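Local coordinates for protein Exo-beta-1,3-galactanase (Bifidobacterium bifidum, PDB 5FLW) that probably hydrolyses beta-1,3-galactan from the non-reducing end, as a family 43 glycoside hydrolase, at residues K231-S243 with A290-R304. Sequence-based numbering, arbitrary orientation.
Sequences KLFAPEGAKTYDS and ASLTWSDTYEGTTHR. Unlike the reference sequence in segment 231-243: Glu236 (reference Lys).
Phe233 and Ala234 run beside Ser291 and Leu292, tied by one backbone bond from Leu292 N to Phe233 O (2.7 Å), and farther on the left-handed turn 239-242, four residues with positive phi and psi, brings Tyr241 and Asp242 against the C-terminal tail at Thr302 and His303. Leu292 lies alongside Phe233, its CB at the edge of the phenyl ring, while its CD2 meets Tyr241 CD2 at 4.0 Å; Phe263 of strand 261-266 backs both Phe233 and Leu292. The Tyr241 ring meets Leu292 O in plane at its edge and Trp294 CE3 over one face, the two ring planes inclined at 41°, with Ala238 CB on the opposite face. Tyr241 OH accepts a bond from Trp294 N (3.1 Å). Tyr241 CE1 also touches Trp294 CB at 3.6 Å. Trp294 is itself sandwiched between Thr302 CG2 and the Tyr298 ring. A phenylalanine in place of Tyr241 would probably leave Trp294 N without its acceptor. A water bridges Ala238 O and Thr302 O. Asp242 swings its carboxylate away from its own N (chi1 -172°) to the chain end, where OD2 accepts Arg304 N (2.8 Å) on its anti lone pair and Arg304 NE (2.8 Å) from the syn side, tilted out of the carboxylate plane. Arg304 NH2 reaches OD1 (3.0 Å) from above that plane, completing a side-on salt bridge made possible by the bend at chi3 (75°). OD2 also lies over the centre of the His303 ring. Thr212 OG1 bonds OD1, and Trp268 O and Gln269 OE1 take Arg304 NH1, so the two charged groups are fixed from several sides. The contact joins the link between the last two blades to the tail beyond the outermost strand of the final blade, within the five-bladed beta-propeller characteristic of family 43.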
loop_
_atom_site.group_PDB
_atom_site.type_symbol
_atom_site.label_atom_id
_atom_site.label_comp_id
_atom_site.label_asym_id
_atom_site.label_seq_id
_atom_site.Cartn_x
_atom_site.Cartn_y
_atom_site.Cartn_z
ATOM N N LYS A 231 -1.912 -9.761 -16.094
ATOM C CA LYS A 231 -2.600 -9.008 -17.135
ATOM C C LYS A 231 -2.683 -7.526 -16.825
ATOM O O LYS A 231 -2.624 -7.109 -15.677
ATOM C CB LYS A 231 -4.026 -9.527 -17.309
ATOM C CG LYS A 231 -4.135 -10.932 -17.862
ATOM C CD LYS A 231 -5.589 -11.350 -17.969
ATOM C CE LYS A 231 -5.719 -12.750 -18.544
ATOM N NZ LYS A 231 -7.140 -13.171 -18.628
ATOM N N LEU A 232 -2.671 -6.716 -17.760
ATOM C CA LEU A 232 -2.795 -5.289 -17.558
ATOM C C LEU A 232 -4.220 -4.945 -17.161
ATOM O O LEU A 232 -5.161 -5.549 -17.657
ATOM C CB LEU A 232 -2.513 -4.566 -18.881
ATOM C CG LEU A 232 -1.129 -4.028 -19.245
ATOM C CD1 LEU A 232 -0.149 -5.157 -19.491
ATOM C CD2 LEU A 232 -1.208 -3.128 -20.470
ATOM N N PHE A 233 -4.386 -3.978 -16.266
ATOM C CA PHE A 233 -5.724 -3.471 -15.938
ATOM C C PHE A 233 -6.064 -2.090 -16.503
ATOM O O PHE A 233 -7.248 -1.726 -16.527
ATOM C CB PHE A 233 -6.045 -3.534 -14.428
ATOM C CG PHE A 233 -5.032 -2.856 -13.538
ATOM C CD1 PHE A 233 -3.905 -3.540 -13.080
ATOM C CD2 PHE A 233 -5.213 -1.535 -13.150
ATOM C CE1 PHE A 233 -2.959 -2.912 -12.256
ATOM C CE2 PHE A 233 -4.264 -0.884 -12.315
ATOM C CZ PHE A 233 -3.147 -1.583 -11.873
ATOM N N ALA A 234 -5.073 -1.308 -16.920
ATOM C CA ALA A 234 -5.248 -0.060 -17.649
ATOM C C ALA A 234 -4.824 -0.238 -19.113
ATOM O O ALA A 234 -4.194 -1.239 -19.473
ATOM C CB ALA A 234 -4.404 1.037 -16.991
ATOM N N PRO A 235 -5.152 0.723 -19.987
ATOM C CA PRO A 235 -4.825 0.537 -21.411
ATOM C C PRO A 235 -3.324 0.396 -21.630
ATOM O O PRO A 235 -2.490 0.970 -20.913
ATOM C CB PRO A 235 -5.385 1.798 -22.072
ATOM C CG PRO A 235 -6.415 2.307 -21.138
ATOM C CD PRO A 235 -6.025 1.901 -19.761
ATOM N N GLU A 236 -2.987 -0.421 -22.614
ATOM C CA GLU A 236 -1.596 -0.609 -22.977
ATOM C C GLU A 236 -0.959 0.712 -23.374
ATOM O O GLU A 236 -1.502 1.454 -24.200
ATOM C CB GLU A 236 -1.504 -1.617 -24.121
ATOM C CG GLU A 236 -0.096 -1.964 -24.554
ATOM C CD GLU A 236 -0.064 -3.084 -25.578
ATOM O OE1 GLU A 236 -1.021 -3.177 -26.409
ATOM O OE2 GLU A 236 0.958 -3.837 -25.581
ATOM N N GLY A 237 0.203 0.998 -22.782
ATOM C CA GLY A 237 0.894 2.227 -23.044
ATOM C C GLY A 237 0.439 3.397 -22.205
ATOM O O GLY A 237 1.105 4.440 -22.229
ATOM N N ALA A 238 -0.669 3.270 -21.461
ATOM C CA ALA A 238 -1.105 4.357 -20.587
ATOM C C ALA A 238 -0.234 4.485 -19.341
ATOM O O ALA A 238 -0.395 5.456 -18.592
ATOM C CB ALA A 238 -2.559 4.193 -20.141
ATOM N N LYS A 239 0.665 3.522 -19.081
ATOM C CA LYS A 239 1.510 3.531 -17.875
ATOM C C LYS A 239 0.674 3.687 -16.599
ATOM O O LYS A 239 1.057 4.404 -15.676
ATOM C CB LYS A 239 2.608 4.606 -17.928
ATOM C CG LYS A 239 3.483 4.659 -19.159
ATOM C CD LYS A 239 4.286 3.416 -19.356
ATOM C CE LYS A 239 5.237 3.620 -20.550
ATOM N NZ LYS A 239 5.812 2.329 -21.107
ATOM N N THR A 240 -0.482 3.005 -16.547
ATOM C CA THR A 240 -1.384 3.082 -15.389
ATOM C C THR A 240 -1.798 4.537 -15.140
ATOM O O THR A 240 -1.806 5.026 -14.004
ATOM C CB THR A 240 -0.762 2.440 -14.137
ATOM O OG1 THR A 240 -0.017 1.274 -14.510
ATOM C CG2 THR A 240 -1.844 2.007 -13.161
ATOM N N TYR A 241 -2.057 5.259 -16.231
ATOM C CA TYR A 241 -2.342 6.702 -16.176
ATOM C C TYR A 241 -1.204 7.474 -15.499
ATOM O O TYR A 241 -1.417 8.349 -14.644
ATOM C CB TYR A 241 -3.735 7.001 -15.618
ATOM C CG TYR A 241 -4.753 6.441 -16.570
ATOM C CD1 TYR A 241 -4.880 6.975 -17.841
ATOM C CD2 TYR A 241 -5.525 5.325 -16.234
ATOM C CE1 TYR A 241 -5.782 6.457 -18.749
ATOM C CE2 TYR A 241 -6.438 4.793 -17.129
ATOM C CZ TYR A 241 -6.558 5.363 -18.398
ATOM O OH TYR A 241 -7.465 4.882 -19.345
ATOM N N ASP A 242 0.022 7.122 -15.908
ATOM C CA ASP A 242 1.256 7.723 -15.408
ATOM C C ASP A 242 1.299 7.730 -13.878
ATOM O O ASP A 242 1.449 8.772 -13.233
ATOM C CB ASP A 242 1.500 9.114 -16.008
ATOM C CG ASP A 242 2.878 9.672 -15.653
ATOM O OD1 ASP A 242 3.797 8.884 -15.344
ATOM O OD2 ASP A 242 3.033 10.917 -15.688
ATOM N N SER A 243 1.113 6.545 -13.293
ATOM C CA SER A 243 1.174 6.401 -11.847
ATOM C C SER A 243 1.720 5.021 -11.517
ATOM O O SER A 243 1.886 4.168 -12.395
ATOM C CB SER A 243 -0.207 6.609 -11.181
ATOM O OG SER A 243 -1.056 5.473 -11.332
ATOM N N ALA A 290 -10.317 -6.907 -14.040
ATOM C CA ALA A 290 -10.129 -5.601 -13.425
ATOM C C ALA A 290 -9.819 -4.589 -14.525
ATOM O O ALA A 290 -9.027 -4.875 -15.432
ATOM C CB ALA A 290 -8.988 -5.617 -12.394
ATOM N N SER A 291 -10.441 -3.409 -14.457
ATOM C CA SER A 291 -10.326 -2.461 -15.561
ATOM C C SER A 291 -10.317 -1.018 -15.068
ATOM O O SER A 291 -11.209 -0.591 -14.326
ATOM C CB SER A 291 -11.467 -2.674 -16.574
ATOM O OG SER A 291 -11.513 -1.574 -17.447
ATOM N N LEU A 292 -9.332 -0.253 -15.513
ATOM C CA LEU A 292 -9.168 1.129 -15.077
ATOM C C LEU A 292 -9.240 2.023 -16.306
ATOM O O LEU A 292 -8.450 1.844 -17.240
ATOM C CB LEU A 292 -7.823 1.299 -14.356
ATOM C CG LEU A 292 -7.519 2.617 -13.673
ATOM C CD1 LEU A 292 -8.447 2.828 -12.454
ATOM C CD2 LEU A 292 -6.011 2.695 -13.271
ATOM N N THR A 293 -10.186 2.976 -16.311
ATOM C CA THR A 293 -10.457 3.827 -17.474
ATOM C C THR A 293 -10.571 5.299 -17.102
ATOM O O THR A 293 -11.329 5.660 -16.195
ATOM C CB THR A 293 -11.744 3.430 -18.185
ATOM O OG1 THR A 293 -11.681 2.030 -18.476
ATOM C CG2 THR A 293 -11.820 4.146 -19.466
ATOM N N TRP A 294 -9.854 6.146 -17.837
ATOM C CA TRP A 294 -9.970 7.582 -17.624
ATOM C C TRP A 294 -11.301 8.098 -18.185
ATOM O O TRP A 294 -11.892 7.514 -19.091
ATOM C CB TRP A 294 -8.815 8.306 -18.324
ATOM C CG TRP A 294 -8.592 9.709 -17.903
ATOM C CD1 TRP A 294 -9.071 10.838 -18.510
ATOM C CD2 TRP A 294 -7.821 10.162 -16.766
ATOM N NE1 TRP A 294 -8.629 11.967 -17.838
ATOM C CE2 TRP A 294 -7.871 11.582 -16.762
ATOM C CE3 TRP A 294 -7.095 9.507 -15.761
ATOM C CZ2 TRP A 294 -7.225 12.354 -15.793
ATOM C CZ3 TRP A 294 -6.438 10.276 -14.799
ATOM C CH2 TRP A 294 -6.508 11.689 -14.825
ATOM N N SER A 295 -11.750 9.229 -17.646
ATOM C CA SER A 295 -12.902 9.960 -18.155
ATOM C C SER A 295 -12.535 11.425 -18.328
ATOM O O SER A 295 -11.780 11.990 -17.534
ATOM C CB SER A 295 -14.060 9.830 -17.160
ATOM O OG SER A 295 -15.047 10.800 -17.446
ATOM N N ASP A 296 -13.100 12.043 -19.375
ATOM C CA ASP A 296 -12.875 13.454 -19.690
ATOM C C ASP A 296 -13.163 14.378 -18.530
ATOM O O ASP A 296 -12.635 15.498 -18.485
ATOM C CB ASP A 296 -13.867 13.887 -20.769
ATOM C CG ASP A 296 -13.497 13.383 -22.116
ATOM O OD1 ASP A 296 -12.333 12.948 -22.258
ATOM O OD2 ASP A 296 -14.366 13.413 -23.022
ATOM N N THR A 297 -14.117 14.000 -17.679
ATOM C CA THR A 297 -14.525 14.831 -16.549
ATOM C C THR A 297 -13.512 14.830 -15.402
ATOM O O THR A 297 -13.625 15.659 -14.490
ATOM C CB THR A 297 -15.880 14.368 -16.031
ATOM O OG1 THR A 297 -15.745 13.042 -15.502
ATOM C CG2 THR A 297 -16.883 14.378 -17.176
ATOM N N TYR A 298 -12.555 13.911 -15.398
ATOM C CA TYR A 298 -11.577 13.862 -14.320
ATOM C C TYR A 298 -10.636 15.072 -14.369
ATOM O O TYR A 298 -10.390 15.660 -15.428
ATOM C CB TYR A 298 -10.780 12.567 -14.418
ATOM C CG TYR A 298 -11.590 11.297 -14.200
ATOM C CD1 TYR A 298 -12.935 11.351 -13.877
ATOM C CD2 TYR A 298 -10.983 10.041 -14.304
ATOM C CE1 TYR A 298 -13.678 10.206 -13.673
ATOM C CE2 TYR A 298 -11.707 8.875 -14.078
ATOM C CZ TYR A 298 -13.060 8.963 -13.761
ATOM O OH TYR A 298 -13.794 7.809 -13.549
ATOM N N GLU A 299 -10.087 15.430 -13.214
ATOM C CA GLU A 299 -9.140 16.537 -13.152
ATOM C C GLU A 299 -7.706 16.071 -13.409
ATOM O O GLU A 299 -7.383 14.881 -13.337
ATOM C CB GLU A 299 -9.274 17.297 -11.839
ATOM C CG GLU A 299 -8.744 16.593 -10.653
ATOM C CD GLU A 299 -9.026 17.389 -9.388
ATOM O OE1 GLU A 299 -8.203 18.246 -9.033
ATOM O OE2 GLU A 299 -10.095 17.178 -8.775
ATOM N N GLY A 300 -6.840 17.030 -13.710
ATOM C CA GLY A 300 -5.463 16.703 -14.054
ATOM C C GLY A 300 -5.387 16.051 -15.431
ATOM O O GLY A 300 -6.361 16.009 -16.180
ATOM N N THR A 301 -4.213 15.493 -15.743
ATOM C CA THR A 301 -3.945 14.941 -17.069
ATOM C C THR A 301 -3.493 13.492 -16.959
ATOM O O THR A 301 -2.950 13.067 -15.936
ATOM C CB THR A 301 -2.885 15.761 -17.827
ATOM O OG1 THR A 301 -1.731 15.941 -17.000
ATOM C CG2 THR A 301 -3.444 17.124 -18.207
ATOM N N THR A 302 -3.750 12.739 -18.037
ATOM C CA THR A 302 -3.412 11.312 -18.083
ATOM C C THR A 302 -1.909 11.064 -18.040
ATOM O O THR A 302 -1.470 9.955 -17.710
ATOM C CB THR A 302 -4.025 10.670 -19.328
ATOM O OG1 THR A 302 -3.515 11.336 -20.490
ATOM C CG2 THR A 302 -5.532 10.851 -19.322
ATOM N N HIS A 303 -1.114 12.061 -18.362
ATOM C CA HIS A 303 0.316 11.988 -18.179
ATOM C C HIS A 303 0.742 13.302 -17.550
ATOM O O HIS A 303 0.195 14.356 -17.885
ATOM C CB HIS A 303 1.028 11.821 -19.510
ATOM C CG HIS A 303 2.477 11.492 -19.354
ATOM N ND1 HIS A 303 3.439 12.462 -19.141
ATOM C CD2 HIS A 303 3.127 10.302 -19.361
ATOM C CE1 HIS A 303 4.619 11.879 -19.019
ATOM N NE2 HIS A 303 4.459 10.571 -19.157
ATOM N N ARG A 304 1.685 13.235 -16.615
ATOM C CA ARG A 304 2.117 14.433 -15.891
ATOM C C ARG A 304 2.903 15.326 -16.835
ATOM O O ARG A 304 3.329 14.881 -17.922
ATOM C CB ARG A 304 2.981 14.083 -14.679
ATOM C CG ARG A 304 4.420 13.810 -15.037
ATOM C CD ARG A 304 5.138 13.207 -13.850
ATOM N NE ARG A 304 4.757 11.819 -13.671
ATOM C CZ ARG A 304 5.156 11.047 -12.663
ATOM N NH1 ARG A 304 5.940 11.551 -11.713
ATOM N NH2 ARG A 304 4.746 9.787 -12.599
ATOM O OXT ARG A 304 3.124 16.491 -16.488
HETATM O O HOH W 1 -1.104 7.951 -19.535
#